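Local atomic coordinates of phosphoserine aminotransferase SerC (PDB entry 3FFR), a protein that probably catalyses the pyridoxal-phosphate-dependent transamination between glutamate and 3-phosphohydroxypyruvate that yields O-phosphoserine in serine biosynthesis. Residues K211-L216 / T227-L232. Residues are numbered along the deposited sequence; the frame is centred on the assembly and turned at random.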
# COMPACT_ATOMS: atom_id res chain seq x y z
N LYS A 211 11.80 -17.34 13.74
CA LYS A 211 10.61 -17.47 14.61
C LYS A 211 9.37 -17.69 13.73
O LYS A 211 8.52 -18.53 14.03
CB LYS A 211 10.44 -16.25 15.54
CG LYS A 211 9.14 -16.27 16.37
CD LYS A 211 9.09 -17.40 17.40
CE LYS A 211 7.78 -17.40 18.20
NZ LYS A 211 7.68 -16.27 19.14
N SER A 212 9.27 -16.95 12.64
CA SER A 212 8.11 -17.09 11.76
C SER A 212 8.04 -18.50 11.17
O SER A 212 6.95 -19.13 11.07
CB SER A 212 8.07 -16.00 10.67
OG SER A 212 9.02 -16.21 9.66
N LYS A 213 9.19 -19.01 10.77
CA LYS A 213 9.28 -20.37 10.22
C LYS A 213 8.89 -21.42 11.27
O LYS A 213 8.23 -22.42 10.95
CB LYS A 213 10.68 -20.63 9.65
CG LYS A 213 10.91 -19.84 8.38
CD LYS A 213 12.36 -19.74 7.97
CE LYS A 213 12.92 -21.01 7.55
NZ LYS A 213 14.37 -20.76 7.28
N ALA A 214 9.30 -21.19 12.51
CA ALA A 214 8.95 -22.10 13.62
C ALA A 214 7.44 -22.14 13.88
O ALA A 214 6.85 -23.19 14.13
CB ALA A 214 9.71 -21.72 14.92
N LEU A 215 6.80 -20.98 13.82
CA LEU A 215 5.33 -20.92 14.04
C LEU A 215 4.58 -21.60 12.92
O LEU A 215 3.64 -22.36 13.16
CB LEU A 215 4.83 -19.48 14.13
CG LEU A 215 5.19 -18.79 15.41
CD1 LEU A 215 4.51 -17.40 15.41
CD2 LEU A 215 4.75 -19.65 16.61
N LEU A 216 5.04 -21.37 11.71
CA LEU A 216 4.42 -22.00 10.53
C LEU A 216 4.57 -23.52 10.65
O LEU A 216 3.64 -24.26 10.37
CB LEU A 216 5.04 -21.50 9.21
CG LEU A 216 4.40 -22.03 7.92
CD1 LEU A 216 2.96 -21.66 7.84
CD2 LEU A 216 5.14 -21.55 6.70
N THR A 227 3.37 -13.13 4.72
CA THR A 227 4.13 -13.89 5.69
C THR A 227 5.58 -13.52 5.44
O THR A 227 5.96 -13.13 4.33
CB THR A 227 4.00 -15.42 5.56
OG1 THR A 227 4.67 -15.90 4.37
CG2 THR A 227 2.51 -15.84 5.61
N ILE A 228 6.41 -13.66 6.47
CA ILE A 228 7.83 -13.43 6.29
C ILE A 228 8.43 -14.33 5.18
O ILE A 228 9.14 -13.85 4.30
CB ILE A 228 8.62 -13.50 7.63
CG1 ILE A 228 8.33 -12.22 8.43
CG2 ILE A 228 10.15 -13.60 7.37
CD1 ILE A 228 8.83 -12.30 9.87
N PRO A 229 8.16 -15.65 5.20
CA PRO A 229 8.72 -16.49 4.14
C PRO A 229 8.30 -16.10 2.74
O PRO A 229 9.10 -16.15 1.80
CB PRO A 229 8.25 -17.89 4.53
CG PRO A 229 8.20 -17.82 6.02
CD PRO A 229 7.60 -16.47 6.28
N SER A 230 7.06 -15.68 2.62
CA SER A 230 6.53 -15.24 1.32
C SER A 230 7.33 -14.02 0.83
O SER A 230 7.81 -13.96 -0.29
CB SER A 230 5.04 -14.97 1.39
OG SER A 230 4.56 -14.34 0.20
N MSE A 231 7.47 -13.03 1.71
CA MSE A 231 8.17 -11.79 1.36
C MSE A 231 9.65 -12.02 1.10
O MSE A 231 10.25 -11.40 0.18
CB MSE A 231 7.96 -10.74 2.46
CG MSE A 231 6.54 -10.19 2.53
SE MSE A 231 6.37 -8.74 3.77
CE MSE A 231 6.56 -9.76 5.41
N LEU A 232 10.23 -12.93 1.87
CA LEU A 232 11.66 -13.20 1.81
C LEU A 232 12.04 -13.87 0.50
O LEU A 232 13.04 -13.52 -0.13
CB LEU A 232 12.11 -14.02 3.03
CG LEU A 232 13.60 -14.12 3.35
CD1 LEU A 232 14.23 -12.70 3.53
CD2 LEU A 232 13.73 -14.95 4.63
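With chi1 at 74°, S212 tucks its OG between its own backbone N and carbonyl carbon, while I228, chi1 -74°, sets CG1 beside the backbone N and CG2 anti to it; the hydroxyl of the one thereby comes to rest against the branched CB of the other. S212 OG lies 3.4 Å from I228 CB, with I228 CG2 its next nearest neighbour on that residue. The end of the isoleucine, CD1, comes within 3.9 Å of S212 CB. The same hydroxyl touches the proline ring as well, with P229 CD 3.7 Å from S212 OG. A serine facing such a greasy surface illustrates how a helix can satisfy a buried hydroxyl internally: OG is hydrogen-bonded to the carbonyl of I209, one turn earlier, and meets the second helix through van der Waals contact. Farther out, the K213 stem crosses the P229 side chain at a slant, with K213 CG 4.1 Å from P229 CG, while its ammonium forms a salt bridge with E210 of its own helix. T227 is the N-cap of the second helix, its OG1 accepting from S230 N at 3.0 Å. The axes of the two short helical segments come within 10.4 Å of each other, crossing at -125°, a steep crossing nearer perpendicular than antiparallel and of small area. Helix 206-217 follows directly on strand 200-205 of the seven-stranded sheet, and I228 bridges the two by also packing on V208, I209, W202 and L204; M231 carries helix 228-235 onto W202 and strand 62-67, outermost in the sheet within this chain.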